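Local coordinates for protein histone acetyltransferase (Trypanosoma brucei brucei, PDB 6IF4) that probably transfers acetyl groups from acetyl-CoA to protein lysines as a MYST-family enzyme, this piece being its presumed Tudor domain with a Tudor-knot, SH3-like barrel, at residues Glu5-Val10 against Ala20-Glu25; Val10-His15 against Tyr37-Val42. One frame throughout, in Å; residues are numbered along the deposited sequence.

Contact 1 of 2, residues Glu5-Val10 against Ala20-Glu25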
ATOM      1  N   GLU B   5      -6.691  -2.045  -5.439  1.00 24.44           N
ATOM      2  CA  GLU B   5      -7.670  -2.960  -4.871  1.00 24.46           C
ATOM      3  C   GLU B   5      -6.998  -3.946  -3.922  1.00 26.20           C
ATOM      4  O   GLU B   5      -5.787  -4.177  -3.981  1.00 23.25           O
ATOM      5  CB  GLU B   5      -8.420  -3.726  -5.972  1.00 25.66           C
ATOM      6  CG  GLU B   5      -8.705  -2.895  -7.208  1.00 34.22           C
ATOM      7  CD  GLU B   5     -10.022  -3.257  -7.867  1.00 50.97           C
ATOM      8  OE1 GLU B   5     -11.084  -2.982  -7.273  1.00 60.60           O
ATOM      9  OE2 GLU B   5      -9.994  -3.812  -8.987  1.00 59.65           O
ATOM     10  N   VAL B   6      -7.808  -4.517  -3.027  1.00 19.07           N
ATOM     11  CA  VAL B   6      -7.312  -5.544  -2.118  1.00 21.23           C
ATOM     12  C   VAL B   6      -6.807  -6.727  -2.931  1.00 19.59           C
ATOM     13  O   VAL B   6      -7.466  -7.174  -3.879  1.00 24.16           O
ATOM     14  CB  VAL B   6      -8.418  -5.959  -1.136  1.00 28.03           C
ATOM     15  CG1 VAL B   6      -7.993  -7.175  -0.326  1.00 26.11           C
ATOM     16  CG2 VAL B   6      -8.776  -4.798  -0.216  1.00 22.77           C
ATOM     17  N   ARG B   7      -5.622  -7.226  -2.566  1.00 25.18           N
ATOM     18  CA  ARG B   7      -4.876  -8.340  -3.164  1.00 22.87           C
ATOM     19  C   ARG B   7      -4.090  -7.896  -4.397  1.00 16.36           C
ATOM     20  O   ARG B   7      -3.384  -8.720  -4.987  1.00 19.43           O
ATOM     21  CB  ARG B   7      -5.750  -9.549  -3.540  1.00 17.28           C
ATOM     22  CG  ARG B   7      -6.529 -10.183  -2.387  1.00 25.32           C
ATOM     23  CD  ARG B   7      -5.764 -10.160  -1.066  1.00 29.06           C
ATOM     24  NE  ARG B   7      -4.479 -10.851  -1.145  1.00 27.33           N
ATOM     25  CZ  ARG B   7      -3.628 -10.965  -0.131  1.00 32.09           C
ATOM     26  NH1 ARG B   7      -3.923 -10.436   1.049  1.00 30.19           N
ATOM     27  NH2 ARG B   7      -2.479 -11.607  -0.296  1.00 35.09           N
ATOM     28  N   GLN B   8      -4.188  -6.637  -4.816  1.00 18.28           N
ATOM     29  CA  GLN B   8      -3.420  -6.175  -5.964  1.00 15.84           C
ATOM     30  C   GLN B   8      -1.932  -6.122  -5.636  1.00 29.50           C
ATOM     31  O   GLN B   8      -1.527  -5.645  -4.574  1.00 14.40           O
ATOM     32  CB  GLN B   8      -3.902  -4.793  -6.402  1.00 16.35           C
ATOM     33  CG  GLN B   8      -3.156  -4.219  -7.594  1.00 16.07           C
ATOM     34  CD  GLN B   8      -3.808  -2.968  -8.133  1.00 24.98           C
ATOM     35  OE1 GLN B   8      -4.881  -2.572  -7.681  1.00 26.20           O
ATOM     36  NE2 GLN B   8      -3.161  -2.334  -9.105  1.00 24.36           N
ATOM     37  N   LYS B   9      -1.114  -6.610  -6.564  1.00 15.36           N
ATOM     38  CA  LYS B   9       0.331  -6.481  -6.446  1.00 14.86           C
ATOM     39  C   LYS B   9       0.749  -5.061  -6.803  1.00 19.86           C
ATOM     40  O   LYS B   9       0.339  -4.522  -7.838  1.00 20.46           O
ATOM     41  CB  LYS B   9       1.034  -7.484  -7.356  1.00 21.77           C
ATOM     42  CG  LYS B   9       0.404  -8.865  -7.349  1.00 28.70           C
ATOM     43  CD  LYS B   9       1.413  -9.926  -7.726  1.00 28.31           C
ATOM     44  CE  LYS B   9       0.915 -11.309  -7.338  1.00 36.91           C
ATOM     45  NZ  LYS B   9       0.600 -11.383  -5.888  1.00 37.44           N
ATOM     46  N   VAL B  10       1.567  -4.454  -5.945  1.00 17.22           N
ATOM     47  CA  VAL B  10       2.007  -3.076  -6.109  1.00 13.71           C
ATOM     48  C   VAL B  10       3.477  -2.979  -5.723  1.00 18.15           C
ATOM     49  O   VAL B  10       4.074  -3.922  -5.199  1.00 19.63           O
ATOM     50  CB  VAL B  10       1.181  -2.093  -5.251  1.00 16.00           C
ATOM     51  CG1 VAL B  10      -0.296  -2.114  -5.651  1.00 13.91           C
ATOM     52  CG2 VAL B  10       1.355  -2.416  -3.776  1.00 17.00           C
ATOM     53  N   ALA B  20       8.435  -4.581  -3.576  1.00 19.53           N
ATOM     54  CA  ALA B  20       7.250  -5.344  -3.940  1.00 18.80           C
ATOM     55  C   ALA B  20       6.346  -5.518  -2.725  1.00 15.95           C
ATOM     56  O   ALA B  20       6.812  -5.801  -1.617  1.00 18.30           O
ATOM     57  CB  ALA B  20       7.644  -6.707  -4.506  1.00 14.21           C
ATOM     58  N   ALA B  21       5.046  -5.329  -2.931  1.00 13.30           N
ATOM     59  CA  ALA B  21       4.090  -5.383  -1.838  1.00 15.88           C
ATOM     60  C   ALA B  21       2.740  -5.846  -2.371  1.00 15.66           C
ATOM     61  O   ALA B  21       2.547  -6.023  -3.577  1.00 19.48           O
ATOM     62  CB  ALA B  21       3.976  -4.020  -1.143  1.00 16.99           C
ATOM     63  N   ILE B  22       1.799  -6.028  -1.448  1.00 16.21           N
ATOM     64  CA  ILE B  22       0.428  -6.402  -1.762  1.00 14.04           C
ATOM     65  C   ILE B  22      -0.475  -5.582  -0.855  1.00 14.60           C
ATOM     66  O   ILE B  22      -0.110  -5.243   0.274  1.00 16.53           O
ATOM     67  CB  ILE B  22       0.171  -7.920  -1.570  1.00 25.84           C
ATOM     68  CG1 ILE B  22       1.046  -8.755  -2.505  1.00 40.75           C
ATOM     69  CG2 ILE B  22      -1.295  -8.270  -1.796  1.00 25.74           C
ATOM     70  CD1 ILE B  22       1.084 -10.228  -2.145  1.00 44.69           C
ATOM     71  N   ILE B  23      -1.650  -5.236  -1.359  1.00 20.32           N
ATOM     72  CA  ILE B  23      -2.609  -4.461  -0.587  1.00 22.80           C
ATOM     73  C   ILE B  23      -3.493  -5.414   0.204  1.00 24.10           C
ATOM     74  O   ILE B  23      -4.186  -6.261  -0.370  1.00 22.50           O
ATOM     75  CB  ILE B  23      -3.423  -3.538  -1.496  1.00 22.41           C
ATOM     76  CG1 ILE B  23      -2.502  -2.397  -1.919  1.00 22.85           C
ATOM     77  CG2 ILE B  23      -4.650  -3.005  -0.776  1.00 13.56           C
ATOM     78  CD1 ILE B  23      -3.084  -1.493  -2.876  1.00 24.17           C
ATOM     79  N   GLN B  24      -3.463  -5.276   1.528  1.00 22.16           N
ATOM     80  CA  GLN B  24      -4.234  -6.142   2.407  1.00 15.20           C
ATOM     81  C   GLN B  24      -5.623  -5.612   2.679  1.00 14.40           C
ATOM     82  O   GLN B  24      -6.560  -6.403   2.833  1.00 23.78           O
ATOM     83  CB  GLN B  24      -3.527  -6.290   3.755  1.00 25.82           C
ATOM     84  CG  GLN B  24      -2.251  -7.101   3.746  1.00 38.53           C
ATOM     85  CD  GLN B  24      -2.101  -7.918   5.012  1.00 42.79           C
ATOM     86  OE1 GLN B  24      -1.402  -8.937   5.033  1.00 46.53           O
ATOM     87  NE2 GLN B  24      -2.784  -7.493   6.071  1.00 40.74           N
ATOM     88  N   GLU B  25      -5.777  -4.292   2.709  1.00 19.03           N
ATOM     89  CA  GLU B  25      -7.029  -3.665   3.093  1.00 21.51           C
ATOM     90  C   GLU B  25      -7.100  -2.294   2.447  1.00 20.91           C
ATOM     91  O   GLU B  25      -6.075  -1.675   2.152  1.00 14.02           O
ATOM     92  CB  GLU B  25      -7.154  -3.507   4.618  1.00 21.60           C
ATOM     93  CG  GLU B  25      -7.240  -4.797   5.409  1.00 25.71           C
ATOM     94  CD  GLU B  25      -8.545  -5.534   5.187  1.00 34.27           C
ATOM     95  OE1 GLU B  25      -9.519  -4.898   4.735  1.00 37.93           O
ATOM     96  OE2 GLU B  25      -8.595  -6.749   5.468  1.00 40.05           O
TER
HETATM   97  O   HOH W   1      -6.312  -9.092   2.336  1.00 20.78           O
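Arg7 lies against Ile22 with its guanidinium turned flat: Ile22 CG2 sits on one face of the group, 3.8 Å from Arg7 NH2 and nearer the rim than the middle. Arg7 starts out pointing away from strand 18-28, and bends at chi2 and chi3 (-35° and -58°) fold its chain back over the isoleucine. At the edge of the same group, in its plane, Arg7 NH1 donates to a water that in turn donates to Gln24 O, so the guanidinium is held from a face and an edge. Beyond it Lys9 runs alongside Ile22, both pointing the same way, with NZ 3.9 Å from Ile22 CD1. On the other side of the sheet Val10 and Ile23 meet at about a right angle, Val10 CG1 touching Ile23 CD1 at 4.0 Å, while Val10 CG2 leans on the methyl of Ala21. A type II turn from Glu5 to Gln8 brings Glu5 O to 3.5 Å from Ile23 CB. Its backbone is tied to the strand by Arg7 N to Ile23 O, 2.8 Å and nearly straight, and by Ile23 N to Gln8 O. Val10 and Ala21 then exchange two bonds as an antiparallel hydrogen-bonded pair. Within the turn, Gln8 OE1 accepts from Glu5 N. Arg60 also donates to Ala21 O and Val10 O, and Phe4 packs on Val10 and Ile23. This is the hairpin of strands 9-13 and 18-28 in the Tudor-knot sheet; strand 18-28 pairs along its other edge with strand 35-41, where Gln24 and Glu25 both face Tyr38 in a classic beta bulge.

Contact 2 of 2, residues Val10-His15 against Tyr37-Val42; sequences VYATLH and YYVHYV
Thr13 O takes the hydroxyl proton of Tyr41 in a short hydrogen bond, 2.7 Å from Tyr41 OH, with the hydroxyl tilted 31° from the carbonyl plane. Seen from the ring, this carbonyl oxygen lies at the edge, near the ring plane, and Ala12 O occupies the same plane, 3.7 Å from Tyr41 CE1. One face of the ring is taken by Leu14: its CD2 stands almost exactly over the centre, 3.9 Å from the centroid and only 5° off the normal, a CH-pi contact. The first torsion of Leu14 puts CG opposite its backbone N, and the branch reaches over the ring, while its CB comes down on the hydroxyl side, 3.5 Å from Tyr41 CE1. The methyl of Ala12 adds a second apolar touch, its CB 3.8 Å from Tyr41 CE1, and reaches Val39 CG2 at 4.2 Å. The two strands, 10-13 and 37-41, run nearly perpendicular (95°) and share no backbone bonds, so side chains bridge the interior between them, consistent with the SH3-like barrel of a Tudor-knot domain. Leu57 fills in beside Ala12 and Val39, while Leu52 and Arg50 of strand 50-53 lie against Tyr41. The phenol thus offers its hydroxyl to the backbone where strand 10-13 gives way to loop, and one face of its ring to Leu14. The hydroxyl of this buried tyrosine is satisfied by the carbonyl of Thr13, and the ring face is covered by apolar packing.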
ATOM      1  N   VAL B  10       1.567  -4.454  -5.945  1.00 17.22           N
ATOM      2  CA  VAL B  10       2.007  -3.076  -6.109  1.00 13.71           C
ATOM      3  C   VAL B  10       3.477  -2.979  -5.723  1.00 18.15           C
ATOM      4  O   VAL B  10       4.074  -3.922  -5.199  1.00 19.63           O
ATOM      5  CB  VAL B  10       1.181  -2.093  -5.251  1.00 16.00           C
ATOM      6  CG1 VAL B  10      -0.296  -2.114  -5.651  1.00 13.91           C
ATOM      7  CG2 VAL B  10       1.355  -2.416  -3.776  1.00 17.00           C
ATOM      8  N   TYR B  11       4.058  -1.820  -6.011  1.00 15.65           N
ATOM      9  CA  TYR B  11       5.308  -1.388  -5.409  1.00 14.63           C
ATOM     10  C   TYR B  11       4.982  -0.307  -4.391  1.00 16.70           C
ATOM     11  O   TYR B  11       4.188   0.595  -4.669  1.00 17.89           O
ATOM     12  CB  TYR B  11       6.282  -0.839  -6.452  1.00 17.45           C
ATOM     13  CG  TYR B  11       6.913  -1.886  -7.345  1.00 22.72           C
ATOM     14  CD1 TYR B  11       7.892  -2.744  -6.860  1.00 16.59           C
ATOM     15  CD2 TYR B  11       6.536  -2.007  -8.675  1.00 28.32           C
ATOM     16  CE1 TYR B  11       8.473  -3.699  -7.676  1.00 17.88           C
ATOM     17  CE2 TYR B  11       7.111  -2.959  -9.498  1.00 29.02           C
ATOM     18  CZ  TYR B  11       8.077  -3.801  -8.994  1.00 22.50           C
ATOM     19  OH  TYR B  11       8.648  -4.749  -9.814  1.00 30.95           O
ATOM     20  N   ALA B  12       5.589  -0.403  -3.215  1.00 13.05           N
ATOM     21  CA  ALA B  12       5.326   0.535  -2.135  1.00 12.56           C
ATOM     22  C   ALA B  12       6.642   1.073  -1.601  1.00 14.30           C
ATOM     23  O   ALA B  12       7.608   0.323  -1.434  1.00 18.73           O
ATOM     24  CB  ALA B  12       4.529  -0.119  -1.000  1.00 12.19           C
ATOM     25  N   THR B  13       6.682   2.377  -1.349  1.00 14.75           N
ATOM     26  CA  THR B  13       7.873   2.958  -0.757  1.00 15.14           C
ATOM     27  C   THR B  13       8.023   2.493   0.685  1.00 22.93           C
ATOM     28  O   THR B  13       7.042   2.280   1.408  1.00 17.72           O
ATOM     29  CB  THR B  13       7.827   4.486  -0.806  1.00 18.57           C
ATOM     30  OG1 THR B  13       6.683   4.957  -0.085  1.00 15.84           O
ATOM     31  CG2 THR B  13       7.763   4.970  -2.243  1.00 16.59           C
ATOM     32  N   LEU B  14       9.274   2.347   1.101  1.00 19.74           N
ATOM     33  CA  LEU B  14       9.587   2.001   2.483  1.00 22.44           C
ATOM     34  C   LEU B  14      10.986   2.534   2.735  1.00 22.09           C
ATOM     35  O   LEU B  14      11.961   1.973   2.223  1.00 27.98           O
ATOM     36  CB  LEU B  14       9.517   0.493   2.706  1.00 24.07           C
ATOM     37  CG  LEU B  14      10.108  -0.051   4.009  1.00 23.97           C
ATOM     38  CD1 LEU B  14       9.345   0.488   5.204  1.00 25.50           C
ATOM     39  CD2 LEU B  14      10.101  -1.578   4.003  1.00 26.01           C
ATOM     40  N   HIS B  15      11.076   3.618   3.503  1.00 31.49           N
ATOM     41  CA  HIS B  15      12.344   4.307   3.720  1.00 39.34           C
ATOM     42  C   HIS B  15      12.969   4.707   2.385  1.00 42.20           C
ATOM     43  O   HIS B  15      14.114   4.368   2.071  1.00 35.41           O
ATOM     44  CB  HIS B  15      13.284   3.460   4.572  1.00 46.18           C
ATOM     45  CG  HIS B  15      12.713   3.111   5.910  1.00 48.76           C
ATOM     46  ND1 HIS B  15      12.487   1.811   6.309  1.00 48.39           N
ATOM     47  CD2 HIS B  15      12.310   3.894   6.938  1.00 49.99           C
ATOM     48  CE1 HIS B  15      11.976   1.809   7.526  1.00 49.82           C
ATOM     49  NE2 HIS B  15      11.858   3.061   7.931  1.00 49.97           N
ATOM     50  N   TYR B  37      -4.390   2.573   2.063  1.00 15.18           N
ATOM     51  CA  TYR B  37      -4.170   1.166   1.776  1.00 16.30           C
ATOM     52  C   TYR B  37      -3.249   0.573   2.828  1.00 19.34           C
ATOM     53  O   TYR B  37      -2.191   1.137   3.120  1.00 19.44           O
ATOM     54  CB  TYR B  37      -3.572   0.992   0.377  1.00 15.72           C
ATOM     55  CG  TYR B  37      -4.331   1.744  -0.698  1.00 14.90           C
ATOM     56  CD1 TYR B  37      -5.424   1.171  -1.335  1.00 14.06           C
ATOM     57  CD2 TYR B  37      -3.963   3.035  -1.064  1.00 23.52           C
ATOM     58  CE1 TYR B  37      -6.123   1.854  -2.307  1.00 16.22           C
ATOM     59  CE2 TYR B  37      -4.658   3.726  -2.038  1.00 21.21           C
ATOM     60  CZ  TYR B  37      -5.736   3.130  -2.658  1.00 18.17           C
ATOM     61  OH  TYR B  37      -6.434   3.811  -3.626  1.00 20.18           O
ATOM     62  N   TYR B  38      -3.655  -0.560   3.393  1.00 16.27           N
ATOM     63  CA  TYR B  38      -2.815  -1.303   4.320  1.00 11.55           C
ATOM     64  C   TYR B  38      -1.994  -2.273   3.484  1.00 21.46           C
ATOM     65  O   TYR B  38      -2.524  -3.261   2.968  1.00 22.33           O
ATOM     66  CB  TYR B  38      -3.655  -2.044   5.355  1.00 16.29           C
ATOM     67  CG  TYR B  38      -2.855  -2.535   6.537  1.00 17.42           C
ATOM     68  CD1 TYR B  38      -2.211  -1.641   7.381  1.00 19.92           C
ATOM     69  CD2 TYR B  38      -2.737  -3.892   6.807  1.00 18.67           C
ATOM     70  CE1 TYR B  38      -1.475  -2.083   8.464  1.00 21.41           C
ATOM     71  CE2 TYR B  38      -2.004  -4.344   7.886  1.00 17.87           C
ATOM     72  CZ  TYR B  38      -1.375  -3.435   8.712  1.00 20.15           C
ATOM     73  OH  TYR B  38      -0.642  -3.880   9.787  1.00 24.64           O
ATOM     74  N   VAL B  39      -0.709  -1.984   3.338  1.00 15.85           N
ATOM     75  CA  VAL B  39       0.150  -2.736   2.435  1.00 23.06           C
ATOM     76  C   VAL B  39       0.985  -3.711   3.245  1.00 22.45           C
ATOM     77  O   VAL B  39       1.373  -3.429   4.387  1.00 20.36           O
ATOM     78  CB  VAL B  39       1.037  -1.798   1.589  1.00 22.03           C
ATOM     79  CG1 VAL B  39       0.223  -0.612   1.083  1.00 15.63           C
ATOM     80  CG2 VAL B  39       2.251  -1.324   2.372  1.00 36.54           C
ATOM     81  N   HIS B  40       1.225  -4.881   2.670  1.00 17.57           N
ATOM     82  CA  HIS B  40       2.163  -5.847   3.215  1.00 17.50           C
ATOM     83  C   HIS B  40       3.333  -5.974   2.253  1.00 22.91           C
ATOM     84  O   HIS B  40       3.133  -6.227   1.060  1.00 15.66           O
ATOM     85  CB  HIS B  40       1.496  -7.209   3.432  1.00 16.01           C
ATOM     86  CG  HIS B  40       2.464  -8.312   3.731  1.00 17.11           C
ATOM     87  ND1 HIS B  40       3.209  -8.354   4.890  1.00 13.31           N
ATOM     88  CD2 HIS B  40       2.809  -9.415   3.024  1.00 22.94           C
ATOM     89  CE1 HIS B  40       3.974  -9.430   4.882  1.00 18.77           C
ATOM     90  NE2 HIS B  40       3.751 -10.092   3.762  1.00 16.72           N
ATOM     91  N   TYR B  41       4.544  -5.780   2.763  1.00 20.69           N
ATOM     92  CA  TYR B  41       5.732  -5.928   1.940  1.00 13.81           C
ATOM     93  C   TYR B  41       6.006  -7.414   1.791  1.00 18.45           C
ATOM     94  O   TYR B  41       6.120  -8.146   2.781  1.00 17.88           O
ATOM     95  CB  TYR B  41       6.923  -5.199   2.548  1.00 12.94           C
ATOM     96  CG  TYR B  41       6.687  -3.717   2.649  1.00 15.59           C
ATOM     97  CD1 TYR B  41       7.008  -2.866   1.596  1.00 25.34           C
ATOM     98  CD2 TYR B  41       6.121  -3.169   3.790  1.00 18.00           C
ATOM     99  CE1 TYR B  41       6.779  -1.508   1.689  1.00 12.33           C
ATOM    100  CE2 TYR B  41       5.888  -1.822   3.889  1.00 12.05           C
ATOM    101  CZ  TYR B  41       6.219  -0.994   2.840  1.00 16.14           C
ATOM    102  OH  TYR B  41       5.983   0.352   2.952  1.00 19.80           O
ATOM    103  N   VAL B  42       6.106  -7.850   0.538  1.00 16.91           N
ATOM    104  CA  VAL B  42       6.112  -9.266   0.207  1.00 20.86           C
ATOM    105  C   VAL B  42       7.301  -9.994   0.821  1.00 24.97           C
ATOM    106  O   VAL B  42       7.185 -11.158   1.224  1.00 24.21           O
ATOM    107  CB  VAL B  42       6.075  -9.385  -1.325  1.00 22.38           C
ATOM    108  CG1 VAL B  42       6.739 -10.633  -1.765  1.00 31.07           C
ATOM    109  CG2 VAL B  42       4.634  -9.296  -1.816  1.00 24.72           C
TER

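The centres of the two contacts lie about 8 Å apart, and both use strand 9-13, with Val10 common to them. Along the chain their segments alternate: 5-10, then 10-15, then 20-25, then 37-42. Contact 1 pairs neighbours in the antiparallel sheet, the hairpin of strands 9-13 and 18-28, whereas contact 2 reaches past strand 18-28 to strand 35-41 across the interior. The two also touch directly through strand pairing, with probable hydrogen bonds from Gln24 N to Tyr38 O and from His40 N to Ile22 O. Edge-to-edge pairing and packing across the inside together close the strongly curved sheet, consistent with the SH3-like barrel of a Tudor-knot domain.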